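Local atomic coordinates of uncharacterized protein (Nostoc punctiforme, PDB entry 2QDR), a protein that is of unknown function but adopts the cupin-type double-stranded beta-helix fold and may act as a dioxygenase. Residues R70-N75 against F102-G107; E114-K119 against Y243-Y248; V141-W146 against S181-A186; K208-D213 against V219-I224. All blocks are in the same frame, centred on the assembly; numbering follows the deposited sequence.

Contact 1 (R70-N75 against F102-G107); sequences RGMPDN and FEAPSG
Met72, present as selenomethionine, and Pro73 press against Ala104 and Pro105 in a purely apolar meeting with no hydrogen bond between the two segments. The selenium carries most of it: Met72 SE lies 3.9 Å from Pro105 CD and 4.2 Å from Ala104 CB, spanning the step between the two residues. Its place follows from the chain shape of Met72, whose CG swings opposite the backbone N (chi1 -169°) before bends at chi2 (74°) and chi3 (67°) bring the selenium round to the proline. Beside it the two proline rings extend toward one another, with Pro73 CD 4.1 Å from Pro105 CG. The backbones stay well apart, the closest alpha carbons, Met72 CA and Ala104 CA, being 8.1 Å from each other. Further out, Ile76 also packs on Pro105, and Tyr168 bridges the segments, sharing a backbone hydrogen bond with Arg70 while its OH is hydrogen-bonded to Ser106 O. Ala104 is held by backbone hydrogen bonding to Trp146. Gly71 adopts angles at which a beta carbon would run into the preceding carbonyl oxygen, a backbone shape just before Met72 that calls for glycine. A loop between strands 64-67 and 79-86 thus covers the short outermost strand 103-104 of a four-stranded antiparallel sheet, within a fold of the cupin, double-stranded beta-helix class.

Contact 2 (E114-K119 against Y243-Y248); sequences EIFVIK and YCLTGY
Tyr243 OH, hydrogen-bonded to Asp259 OD1, also lies 3.9 Å from Ile118 CD1, so the phenol is fixed at its polar end while its ring packs on the isoleucine. The contact joins strands 113-117 and 240-245 of two different sheets across the interior of this double-stranded beta-helix protein, and the chain is consistent with two cupin-like halves. Two aromatic-aliphatic pairs form it, and they are reciprocal: each strand gives one ring and, two residues on, one branched side chain. Ile118 CD1 comes obliquely to the Tyr243 ring, 3.8 Å from CZ, the two side chains crossing at about a right angle. Phe116 and Leu245 approach from opposite directions. Both rings extend with CG opposite the backbone N (chi1 -177° in Phe116, -168° in Tyr243), which carries them across the gap. Ile118 stands at a corner of the chain and Leu245 just before one, at Thr246 and Gly247, each in a classic beta bulge: Ile118 and Lys119 face Glu155, Leu245 and Thr246 face Leu280. Phe282 and His132 also meet the Phe116 ring. At the start of the first segment, Glu114 OE2 is gripped by Arg211, Arg284 and Asn161. Leu245 sets both its methyls against one ring atom, CD1 3.7 Å and CD2 3.9 Å from Phe116 CE2.

Contact 3 (V141-W146 against S181-A186); sequences VRIGSW and SDFIPA
Val141 and Phe183 have their alpha carbons 7.5 Å apart, and Ile143 and Pro185 theirs 8.7 Å apart, so the two backbones stay apart, with no hydrogen bond between them, and the gap is filled by side chains. In this cupin-type fold strand 184-188 pairs antiparallel with 133-137, and the loop that leaves 133-137 lies against the residue leading into its partner. That residue is Phe183, whose ring makes a CH-pi contact: Val141 CG1 stands 3.7 Å from the ring centroid, only 9° off the normal. The CG1 branch of Val141 gets there by pointing opposite the backbone N (chi1 174°), while Arg142 turns away and bonds through NE to Ala171 O. With an alanine in place of Phe183, Val141 and Ile143 would probably both lose the ring they pack on and a gap would open beneath the loop. Phe267 of a third subunit also meets the Phe183 ring, placing this contact at a subunit interface. The ring is sandwiched within its own chain too: Pro185 N lies 3.9 Å above the face opposite Val141, while Ile143 CD1 approaches obliquely, 3.7 Å from Phe183 CE1.

Contact 4 (K208-D213 against V219-I224); sequences KWLRKD and VWLLAI
Val219 O takes two backbone hydrogen bonds, from Leu210 N at 2.9 Å and from Arg211 N at 3.2 Å, both donors reaching it from the same face of its carbonyl plane. This is a classic beta bulge in the antiparallel hairpin of strands 205-212 and 218-224, part of the cupin-type fold. Past it, Val219 N returns a bond to Arg211 O, 2.9 Å long and nearly straight (167°). On the other side of the bulge Lys208 and Leu221 form a hydrogen-bonded pair, with Lys208 N 2.8 Å from Leu221 O. Arg211 lays its guanidinium obliquely by Val219, NH2 3.6 Å from Val219 CG2; besides its main partner Glu114 it makes a salt bridge to Asp213 whose hydrogen bond, from NH1 to OD1, is weak. Leu210, at the bulge, brings CD1 to Leu221 CD1 at 3.5 Å. Trp209 and Trp220, a non-hydrogen-bonded pair, point the same way with ring planes inclined at 56°; Trp220 CG sits between the backbone N and the carbonyl carbon (chi1 63°), which lays its ring alongside Trp209. Replacing Trp209 by a serine would probably strip one flank of the Trp220 indole and leave Lys212 CE without the ring it lies on. Val292 of a third subunit also packs on Trp209. The Trp209 indole is covered on both faces, by Trp220 CE3 on one and by Lys212 CE, 3.6 Å above the plane, on the other.

From the N terminus, contact 1 closes first, a short loop within the first half of the chain. Contact 2 opens soon after at 114-119 and closes only at 243-248, so contacts 3 and 4 both nest inside its long loop, one after the other. Contacts 1 and 3 adjoin, with Gly107 O 3.0 Å from Ile143 N in a probable hydrogen bond. Contact 2 joins the sheet of strand 113-117 to that of strand 240-245, which also holds the contact 4 hairpin; the salt bridge from Glu114 OE2 to Arg211 NH2 (2.9 Å) ties the two contacts. Ile184 CD1 of 181-186 touches Arg211 CG, linking contacts 3 and 4, which both also reach the third subunit.

Contact 1 (R70-N75 against F102-G107)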
loop_
_atom_site.group_PDB
_atom_site.type_symbol
_atom_site.label_atom_id
_atom_site.label_comp_id
_atom_site.label_asym_id
_atom_site.label_seq_id
_atom_site.Cartn_x
_atom_site.Cartn_y
_atom_site.Cartn_z
ATOM N N ARG A 70 50.289 10.025 -11.329
ATOM C CA ARG A 70 51.152 10.161 -12.522
ATOM C C ARG A 70 50.662 11.336 -13.375
ATOM O O ARG A 70 49.457 11.478 -13.587
ATOM C CB ARG A 70 51.213 8.847 -13.334
ATOM C CG ARG A 70 52.295 8.833 -14.456
ATOM C CD ARG A 70 52.434 7.466 -15.151
ATOM N N GLY A 71 51.588 12.204 -13.791
ATOM C CA GLY A 71 51.267 13.393 -14.587
ATOM C C GLY A 71 51.117 14.677 -13.771
ATOM O O GLY A 71 51.176 15.767 -14.330
HETATM N N MSE A 72 50.934 14.558 -12.458
HETATM C CA MSE A 72 50.783 15.688 -11.558
HETATM C C MSE A 72 52.091 16.454 -11.479
HETATM O O MSE A 72 53.142 15.828 -11.597
HETATM C CB MSE A 72 50.451 15.144 -10.169
HETATM C CG MSE A 72 50.003 16.111 -9.120
HETATM SE SE MSE A 72 48.181 16.714 -9.435
HETATM C CE MSE A 72 47.171 15.090 -9.127
ATOM N N PRO A 73 52.057 17.801 -11.338
ATOM C CA PRO A 73 53.338 18.507 -11.212
ATOM C C PRO A 73 54.105 17.975 -9.993
ATOM O O PRO A 73 53.495 17.713 -8.948
ATOM C CB PRO A 73 52.926 19.972 -11.035
ATOM C CG PRO A 73 51.577 20.066 -11.633
ATOM C CD PRO A 73 50.925 18.747 -11.341
ATOM N N ASP A 74 55.414 17.779 -10.141
ATOM C CA ASP A 74 56.227 17.208 -9.029
ATOM C C ASP A 74 56.307 18.091 -7.766
ATOM O O ASP A 74 56.485 17.542 -6.677
ATOM C CB ASP A 74 57.628 16.714 -9.498
ATOM C CG ASP A 74 58.416 17.748 -10.242
ATOM O OD1 ASP A 74 57.905 18.869 -10.434
ATOM O OD2 ASP A 74 59.547 17.420 -10.657
ATOM N N ASN A 75 56.106 19.411 -7.887
ATOM C CA ASN A 75 56.117 20.317 -6.718
ATOM C C ASN A 75 54.927 20.118 -5.739
ATOM O O ASN A 75 55.009 20.530 -4.578
ATOM C CB ASN A 75 56.227 21.801 -7.156
ATOM C CG ASN A 75 55.045 22.295 -8.019
ATOM O OD1 ASN A 75 54.013 21.644 -8.161
ATOM N ND2 ASN A 75 55.215 23.474 -8.591
ATOM N N PHE A 102 47.776 20.025 1.502
ATOM C CA PHE A 102 47.675 19.460 0.152
ATOM C C PHE A 102 46.852 20.395 -0.717
ATOM O O PHE A 102 45.810 20.884 -0.288
ATOM C CB PHE A 102 47.053 18.064 0.173
ATOM C CG PHE A 102 46.943 17.422 -1.184
ATOM C CD1 PHE A 102 48.004 16.695 -1.710
ATOM C CD2 PHE A 102 45.772 17.522 -1.928
ATOM C CE1 PHE A 102 47.912 16.097 -2.960
ATOM C CE2 PHE A 102 45.669 16.926 -3.177
ATOM C CZ PHE A 102 46.745 16.210 -3.694
ATOM N N GLU A 103 47.348 20.650 -1.925
ATOM C CA GLU A 103 46.692 21.542 -2.866
ATOM C C GLU A 103 47.138 21.126 -4.268
ATOM O O GLU A 103 48.337 21.080 -4.543
ATOM C CB GLU A 103 47.033 22.989 -2.527
ATOM C CG GLU A 103 46.292 24.020 -3.353
ATOM C CD GLU A 103 46.453 25.439 -2.815
ATOM O OE1 GLU A 103 47.268 25.666 -1.893
ATOM O OE2 GLU A 103 45.746 26.335 -3.319
ATOM N N ALA A 104 46.169 20.776 -5.115
ATOM C CA ALA A 104 46.420 20.331 -6.483
ATOM C C ALA A 104 45.712 21.234 -7.498
ATOM O O ALA A 104 44.693 21.866 -7.172
ATOM C CB ALA A 104 45.974 18.881 -6.651
ATOM N N PRO A 105 46.238 21.283 -8.739
ATOM C CA PRO A 105 45.647 22.121 -9.765
ATOM C C PRO A 105 44.462 21.445 -10.433
ATOM O O PRO A 105 44.206 20.256 -10.218
ATOM C CB PRO A 105 46.790 22.283 -10.762
ATOM C CG PRO A 105 47.496 20.992 -10.694
ATOM C CD PRO A 105 47.396 20.537 -9.269
ATOM N N SER A 106 43.757 22.232 -11.240
ATOM C CA SER A 106 42.609 21.778 -11.990
ATOM C C SER A 106 43.094 20.948 -13.164
ATOM O O SER A 106 44.257 21.051 -13.566
ATOM C CB SER A 106 41.816 22.978 -12.502
ATOM O OG SER A 106 42.626 23.794 -13.339
ATOM N N GLY A 107 42.193 20.149 -13.720
ATOM C CA GLY A 107 42.506 19.300 -14.863
ATOM C C GLY A 107 41.567 18.133 -14.950
ATOM O O GLY A 107 40.500 18.149 -14.337
#

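Contact 2 (E114-K119 against Y243-Y248)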
loop_
_atom_site.group_PDB
_atom_site.type_symbol
_atom_site.label_atom_id
_atom_site.label_comp_id
_atom_site.label_asym_id
_atom_site.label_seq_id
_atom_site.Cartn_x
_atom_site.Cartn_y
_atom_site.Cartn_z
ATOM N N GLU A 114 36.509 7.376 -8.426
ATOM C CA GLU A 114 35.511 7.486 -7.367
ATOM C C GLU A 114 36.277 7.854 -6.113
ATOM O O GLU A 114 37.392 7.374 -5.896
ATOM C CB GLU A 114 34.721 6.216 -7.150
ATOM C CG GLU A 114 34.325 5.572 -8.430
ATOM C CD GLU A 114 33.211 4.570 -8.275
ATOM O OE1 GLU A 114 32.202 4.867 -7.599
ATOM O OE2 GLU A 114 33.328 3.506 -8.891
ATOM N N ILE A 115 35.659 8.706 -5.300
ATOM C CA ILE A 115 36.231 9.222 -4.076
ATOM C C ILE A 115 35.202 9.131 -2.977
ATOM O O ILE A 115 34.069 9.515 -3.206
ATOM C CB ILE A 115 36.629 10.703 -4.310
ATOM C CG1 ILE A 115 37.734 10.796 -5.368
ATOM C CG2 ILE A 115 37.093 11.420 -3.035
ATOM C CD1 ILE A 115 38.133 12.205 -5.703
ATOM N N PHE A 116 35.603 8.637 -1.804
ATOM C CA PHE A 116 34.732 8.538 -0.634
ATOM C C PHE A 116 35.556 8.920 0.593
ATOM O O PHE A 116 36.507 8.221 0.928
ATOM C CB PHE A 116 34.129 7.149 -0.472
ATOM C CG PHE A 116 33.171 7.058 0.682
ATOM C CD1 PHE A 116 31.852 7.433 0.520
ATOM C CD2 PHE A 116 33.593 6.625 1.931
ATOM C CE1 PHE A 116 30.955 7.366 1.579
ATOM C CE2 PHE A 116 32.713 6.557 2.999
ATOM C CZ PHE A 116 31.383 6.921 2.820
ATOM N N VAL A 117 35.150 9.984 1.286
ATOM C CA VAL A 117 35.898 10.504 2.441
ATOM C C VAL A 117 35.664 9.717 3.731
ATOM O O VAL A 117 34.544 9.654 4.225
ATOM C CB VAL A 117 35.559 11.993 2.686
ATOM C CG1 VAL A 117 36.362 12.567 3.875
ATOM C CG2 VAL A 117 35.811 12.814 1.414
ATOM N N ILE A 118 36.744 9.168 4.285
ATOM C CA ILE A 118 36.714 8.380 5.511
ATOM C C ILE A 118 36.904 9.259 6.738
ATOM O O ILE A 118 36.187 9.105 7.716
ATOM C CB ILE A 118 37.822 7.308 5.518
ATOM C CG1 ILE A 118 37.691 6.381 4.307
ATOM C CG2 ILE A 118 37.792 6.500 6.842
ATOM C CD1 ILE A 118 38.836 5.396 4.176
ATOM N N LYS A 119 37.910 10.126 6.702
ATOM C CA LYS A 119 38.217 11.030 7.803
ATOM C C LYS A 119 38.599 12.383 7.214
ATOM O O LYS A 119 39.069 12.454 6.075
ATOM C CB LYS A 119 39.367 10.468 8.656
ATOM C CG LYS A 119 39.579 11.149 10.032
ATOM C CD LYS A 119 40.895 10.735 10.754
ATOM C CE LYS A 119 42.143 11.389 10.116
ATOM N NZ LYS A 119 43.432 10.995 10.741
ATOM N N TYR A 243 34.246 -1.597 2.523
ATOM C CA TYR A 243 35.045 -1.085 3.626
ATOM C C TYR A 243 34.129 -0.825 4.804
ATOM O O TYR A 243 33.050 -0.254 4.629
ATOM C CB TYR A 243 35.704 0.197 3.176
ATOM C CG TYR A 243 36.790 0.751 4.063
ATOM C CD1 TYR A 243 36.500 1.618 5.097
ATOM C CD2 TYR A 243 38.127 0.469 3.801
ATOM C CE1 TYR A 243 37.513 2.158 5.883
ATOM C CE2 TYR A 243 39.146 1.006 4.572
ATOM C CZ TYR A 243 38.841 1.851 5.608
ATOM O OH TYR A 243 39.865 2.367 6.382
ATOM N N CYS A 244 34.547 -1.254 5.993
ATOM C CA CYS A 244 33.763 -1.067 7.212
ATOM C C CYS A 244 34.079 0.287 7.839
ATOM O O CYS A 244 35.220 0.532 8.226
ATOM C CB CYS A 244 34.047 -2.174 8.218
ATOM S SG CYS A 244 33.237 -1.852 9.796
ATOM N N LEU A 245 33.056 1.127 7.974
ATOM C CA LEU A 245 33.187 2.480 8.512
ATOM C C LEU A 245 32.922 2.570 10.005
ATOM O O LEU A 245 33.515 3.412 10.671
ATOM C CB LEU A 245 32.250 3.415 7.736
ATOM C CG LEU A 245 32.513 3.492 6.210
ATOM C CD1 LEU A 245 31.391 4.201 5.462
ATOM C CD2 LEU A 245 33.865 4.155 5.897
ATOM N N THR A 246 32.024 1.732 10.522
ATOM C CA THR A 246 31.731 1.722 11.950
ATOM C C THR A 246 31.060 0.392 12.336
ATOM O O THR A 246 30.500 -0.297 11.483
ATOM C CB THR A 246 30.890 2.972 12.369
ATOM O OG1 THR A 246 31.017 3.169 13.780
ATOM C CG2 THR A 246 29.436 2.842 11.992
ATOM N N GLY A 247 31.138 0.038 13.616
ATOM C CA GLY A 247 30.541 -1.194 14.128
ATOM C C GLY A 247 31.307 -2.421 13.690
ATOM O O GLY A 247 32.515 -2.335 13.441
ATOM N N TYR A 248 30.614 -3.560 13.619
ATOM C CA TYR A 248 31.248 -4.807 13.188
ATOM C C TYR A 248 30.290 -5.786 12.568
ATOM O O TYR A 248 29.082 -5.630 12.648
ATOM C CB TYR A 248 31.911 -5.560 14.363
ATOM C CG TYR A 248 30.986 -6.418 15.236
ATOM C CD1 TYR A 248 30.330 -5.882 16.345
ATOM C CD2 TYR A 248 30.811 -7.788 14.976
ATOM C CE1 TYR A 248 29.512 -6.668 17.140
ATOM C CE2 TYR A 248 29.980 -8.568 15.764
ATOM C CZ TYR A 248 29.338 -7.997 16.848
ATOM O OH TYR A 248 28.520 -8.745 17.654
#

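Contact 3 (V141-W146 against S181-A186)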
loop_
_atom_site.group_PDB
_atom_site.type_symbol
_atom_site.label_atom_id
_atom_site.label_comp_id
_atom_site.label_asym_id
_atom_site.label_seq_id
_atom_site.Cartn_x
_atom_site.Cartn_y
_atom_site.Cartn_z
ATOM N N VAL A 141 36.197 14.461 -17.463
ATOM C CA VAL A 141 35.482 15.567 -16.834
ATOM C C VAL A 141 36.470 16.398 -16.050
ATOM O O VAL A 141 37.218 15.856 -15.250
ATOM C CB VAL A 141 34.354 15.085 -15.885
ATOM C CG1 VAL A 141 33.718 16.267 -15.114
ATOM C CG2 VAL A 141 33.305 14.295 -16.682
ATOM N N ARG A 142 36.446 17.710 -16.273
ATOM C CA ARG A 142 37.338 18.645 -15.589
ATOM C C ARG A 142 36.886 18.976 -14.178
ATOM O O ARG A 142 35.715 19.239 -13.930
ATOM C CB ARG A 142 37.466 19.963 -16.360
ATOM C CG ARG A 142 38.432 20.987 -15.747
ATOM C CD ARG A 142 38.444 22.247 -16.580
ATOM N NE ARG A 142 39.294 23.288 -15.994
ATOM C CZ ARG A 142 38.952 24.084 -14.978
ATOM N NH1 ARG A 142 37.769 23.980 -14.357
ATOM N NH2 ARG A 142 39.828 24.986 -14.551
ATOM N N ILE A 143 37.869 19.004 -13.284
ATOM C CA ILE A 143 37.711 19.320 -11.883
ATOM C C ILE A 143 38.540 20.550 -11.679
ATOM O O ILE A 143 39.587 20.676 -12.302
ATOM C CB ILE A 143 38.265 18.208 -10.972
ATOM C CG1 ILE A 143 37.557 16.876 -11.239
ATOM C CG2 ILE A 143 38.148 18.575 -9.479
ATOM C CD1 ILE A 143 36.052 16.886 -10.981
ATOM N N GLY A 144 38.088 21.460 -10.820
ATOM C CA GLY A 144 38.838 22.681 -10.530
ATOM C C GLY A 144 39.962 22.370 -9.545
ATOM O O GLY A 144 40.232 21.195 -9.262
ATOM N N SER A 145 40.629 23.413 -9.033
ATOM C CA SER A 145 41.701 23.236 -8.047
ATOM C C SER A 145 41.107 22.535 -6.833
ATOM O O SER A 145 39.984 22.854 -6.429
ATOM C CB SER A 145 42.305 24.561 -7.556
ATOM O OG SER A 145 42.851 25.355 -8.590
ATOM N N TRP A 146 41.849 21.592 -6.258
ATOM C CA TRP A 146 41.353 20.854 -5.095
ATOM C C TRP A 146 42.388 20.826 -3.961
ATOM O O TRP A 146 43.587 20.875 -4.216
ATOM C CB TRP A 146 40.811 19.468 -5.527
ATOM C CG TRP A 146 41.751 18.555 -6.208
ATOM C CD1 TRP A 146 42.269 18.693 -7.465
ATOM C CD2 TRP A 146 42.195 17.289 -5.729
ATOM N NE1 TRP A 146 43.071 17.622 -7.767
ATOM C CE2 TRP A 146 43.035 16.740 -6.719
ATOM C CE3 TRP A 146 41.994 16.579 -4.541
ATOM C CZ2 TRP A 146 43.680 15.509 -6.556
ATOM C CZ3 TRP A 146 42.627 15.357 -4.381
ATOM C CH2 TRP A 146 43.464 14.835 -5.382
ATOM N N SER A 181 27.270 13.097 -18.144
ATOM C CA SER A 181 26.014 12.709 -17.509
ATOM C C SER A 181 26.269 12.000 -16.198
ATOM O O SER A 181 25.628 12.273 -15.208
ATOM C CB SER A 181 25.271 11.730 -18.391
ATOM O OG SER A 181 25.244 12.214 -19.702
ATOM N N ASP A 182 27.270 11.125 -16.196
ATOM C CA ASP A 182 27.644 10.337 -15.029
ATOM C C ASP A 182 28.373 11.124 -13.924
ATOM O O ASP A 182 28.659 10.543 -12.872
ATOM C CB ASP A 182 28.528 9.158 -15.481
ATOM C CG ASP A 182 27.853 8.278 -16.556
ATOM O OD1 ASP A 182 26.623 8.059 -16.507
ATOM O OD2 ASP A 182 28.574 7.810 -17.461
ATOM N N PHE A 183 28.639 12.422 -14.125
ATOM C CA PHE A 183 29.353 13.245 -13.131
ATOM C C PHE A 183 28.540 13.586 -11.869
ATOM O O PHE A 183 27.520 14.267 -11.935
ATOM C CB PHE A 183 29.900 14.518 -13.824
ATOM C CG PHE A 183 30.685 15.456 -12.918
ATOM C CD1 PHE A 183 31.746 14.992 -12.152
ATOM C CD2 PHE A 183 30.449 16.823 -12.944
ATOM C CE1 PHE A 183 32.496 15.861 -11.347
ATOM C CE2 PHE A 183 31.204 17.706 -12.155
ATOM C CZ PHE A 183 32.227 17.223 -11.358
ATOM N N ILE A 184 29.010 13.071 -10.732
ATOM C CA ILE A 184 28.421 13.287 -9.417
ATOM C C ILE A 184 29.482 14.135 -8.727
ATOM O O ILE A 184 30.413 13.580 -8.150
ATOM C CB ILE A 184 28.128 11.961 -8.676
ATOM C CG1 ILE A 184 27.183 11.083 -9.514
ATOM C CG2 ILE A 184 27.534 12.229 -7.256
ATOM C CD1 ILE A 184 26.901 9.710 -8.936
ATOM N N PRO A 185 29.391 15.480 -8.835
ATOM C CA PRO A 185 30.430 16.336 -8.213
ATOM C C PRO A 185 30.600 16.202 -6.698
ATOM O O PRO A 185 31.737 16.157 -6.232
ATOM C CB PRO A 185 29.978 17.772 -8.565
ATOM C CG PRO A 185 28.576 17.663 -8.999
ATOM C CD PRO A 185 28.386 16.290 -9.554
ATOM N N ALA A 186 29.501 16.129 -5.955
ATOM C CA ALA A 186 29.575 16.017 -4.502
ATOM C C ALA A 186 28.261 15.529 -3.927
ATOM O O ALA A 186 27.240 16.180 -4.120
ATOM C CB ALA A 186 29.944 17.364 -3.885
#

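Contact 4 (K208-D213 against V219-I224)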
loop_
_atom_site.group_PDB
_atom_site.type_symbol
_atom_site.label_atom_id
_atom_site.label_comp_id
_atom_site.label_asym_id
_atom_site.label_seq_id
_atom_site.Cartn_x
_atom_site.Cartn_y
_atom_site.Cartn_z
ATOM N N LYS A 208 21.783 3.063 1.197
ATOM C CA LYS A 208 21.888 4.432 0.675
ATOM C C LYS A 208 22.623 4.388 -0.642
ATOM O O LYS A 208 23.854 4.311 -0.651
ATOM C CB LYS A 208 22.632 5.406 1.582
ATOM C CG LYS A 208 21.834 6.045 2.662
ATOM C CD LYS A 208 22.725 6.993 3.451
ATOM C CE LYS A 208 21.959 7.623 4.572
ATOM N NZ LYS A 208 22.733 8.641 5.320
ATOM N N TRP A 209 21.886 4.437 -1.747
ATOM C CA TRP A 209 22.524 4.439 -3.061
ATOM C C TRP A 209 23.289 5.717 -3.344
ATOM O O TRP A 209 22.749 6.803 -3.196
ATOM C CB TRP A 209 21.501 4.256 -4.179
ATOM C CG TRP A 209 21.036 2.884 -4.316
ATOM C CD1 TRP A 209 20.017 2.284 -3.651
ATOM C CD2 TRP A 209 21.582 1.912 -5.193
ATOM N NE1 TRP A 209 19.889 0.985 -4.062
ATOM C CE2 TRP A 209 20.839 0.732 -5.019
ATOM C CE3 TRP A 209 22.629 1.925 -6.118
ATOM C CZ2 TRP A 209 21.118 -0.433 -5.728
ATOM C CZ3 TRP A 209 22.893 0.783 -6.827
ATOM C CH2 TRP A 209 22.140 -0.385 -6.630
ATOM N N LEU A 210 24.550 5.570 -3.735
ATOM C CA LEU A 210 25.404 6.693 -4.098
ATOM C C LEU A 210 25.542 6.802 -5.624
ATOM O O LEU A 210 25.668 7.915 -6.160
ATOM C CB LEU A 210 26.767 6.535 -3.458
ATOM C CG LEU A 210 26.814 6.393 -1.937
ATOM C CD1 LEU A 210 28.276 6.205 -1.495
ATOM C CD2 LEU A 210 26.162 7.573 -1.220
ATOM N N ARG A 211 25.544 5.661 -6.320
ATOM C CA ARG A 211 25.650 5.639 -7.780
ATOM C C ARG A 211 25.171 4.290 -8.320
ATOM O O ARG A 211 25.424 3.261 -7.709
ATOM C CB ARG A 211 27.085 5.904 -8.231
ATOM C CG ARG A 211 27.281 5.990 -9.771
ATOM C CD ARG A 211 28.744 6.238 -10.130
ATOM N NE ARG A 211 29.557 5.099 -9.701
ATOM C CZ ARG A 211 29.853 4.028 -10.430
ATOM N NH1 ARG A 211 29.455 3.892 -11.696
ATOM N NH2 ARG A 211 30.588 3.069 -9.884
ATOM N N LYS A 212 24.525 4.313 -9.486
ATOM C CA LYS A 212 24.000 3.114 -10.133
ATOM C C LYS A 212 24.459 3.050 -11.602
ATOM O O LYS A 212 24.302 4.022 -12.329
ATOM C CB LYS A 212 22.469 3.113 -9.999
ATOM C CG LYS A 212 21.773 1.804 -10.385
ATOM C CD LYS A 212 20.246 1.804 -10.128
ATOM C CE LYS A 212 19.855 1.913 -8.638
ATOM N NZ LYS A 212 18.371 1.903 -8.419
ATOM N N ASP A 213 25.049 1.921 -12.021
ATOM C CA ASP A 213 25.527 1.699 -13.406
ATOM C C ASP A 213 24.385 1.640 -14.366
ATOM O O ASP A 213 23.229 1.514 -13.958
ATOM C CB ASP A 213 26.206 0.327 -13.591
ATOM C CG ASP A 213 27.483 0.166 -12.827
ATOM O OD1 ASP A 213 28.223 1.153 -12.647
ATOM O OD2 ASP A 213 27.786 -0.993 -12.469
ATOM N N VAL A 219 27.277 1.599 -6.229
ATOM C CA VAL A 219 27.921 1.948 -4.993
ATOM C C VAL A 219 26.851 2.353 -4.017
ATOM O O VAL A 219 25.913 3.068 -4.397
ATOM C CB VAL A 219 28.796 3.189 -5.166
ATOM C CG1 VAL A 219 29.693 3.393 -3.937
ATOM C CG2 VAL A 219 29.627 3.062 -6.408
ATOM N N TRP A 220 26.992 1.930 -2.766
ATOM C CA TRP A 220 26.036 2.300 -1.722
ATOM C C TRP A 220 26.590 2.072 -0.333
ATOM O O TRP A 220 27.587 1.381 -0.169
ATOM C CB TRP A 220 24.725 1.509 -1.843
ATOM C CG TRP A 220 24.867 0.029 -1.665
ATOM C CD1 TRP A 220 24.969 -0.659 -0.482
ATOM C CD2 TRP A 220 24.859 -0.951 -2.696
ATOM N NE1 TRP A 220 25.067 -2.005 -0.724
ATOM C CE2 TRP A 220 25.001 -2.214 -2.075
ATOM C CE3 TRP A 220 24.749 -0.890 -4.087
ATOM C CZ2 TRP A 220 25.029 -3.407 -2.799
ATOM C CZ3 TRP A 220 24.786 -2.074 -4.806
ATOM C CH2 TRP A 220 24.920 -3.319 -4.157
ATOM N N LEU A 221 25.924 2.676 0.641
ATOM C CA LEU A 221 26.227 2.520 2.052
ATOM C C LEU A 221 25.190 1.560 2.568
ATOM O O LEU A 221 24.017 1.694 2.207
ATOM C CB LEU A 221 26.180 3.837 2.829
ATOM C CG LEU A 221 27.474 4.651 2.915
ATOM C CD1 LEU A 221 28.244 4.693 1.606
ATOM C CD2 LEU A 221 27.157 6.049 3.411
ATOM N N LEU A 222 25.629 0.582 3.368
ATOM C CA LEU A 222 24.761 -0.430 3.972
ATOM C C LEU A 222 24.775 -0.251 5.480
ATOM O O LEU A 222 25.842 -0.255 6.093
ATOM C CB LEU A 222 25.240 -1.846 3.642
ATOM C CG LEU A 222 24.419 -3.040 4.175
ATOM C CD1 LEU A 222 23.053 -3.089 3.544
ATOM C CD2 LEU A 222 25.152 -4.356 3.925
ATOM N N ALA A 223 23.593 -0.100 6.069
ATOM C CA ALA A 223 23.450 0.049 7.503
ATOM C C ALA A 223 22.841 -1.244 7.983
ATOM O O ALA A 223 21.702 -1.554 7.602
ATOM C CB ALA A 223 22.560 1.211 7.859
ATOM N N ILE A 224 23.599 -2.014 8.765
ATOM C CA ILE A 224 23.110 -3.273 9.312
ATOM C C ILE A 224 22.642 -2.964 10.711
ATOM O O ILE A 224 23.403 -2.413 11.508
ATOM C CB ILE A 224 24.168 -4.380 9.351
ATOM C CG1 ILE A 224 24.679 -4.657 7.925
ATOM C CG2 ILE A 224 23.579 -5.653 10.028
ATOM C CD1 ILE A 224 25.716 -5.744 7.815
#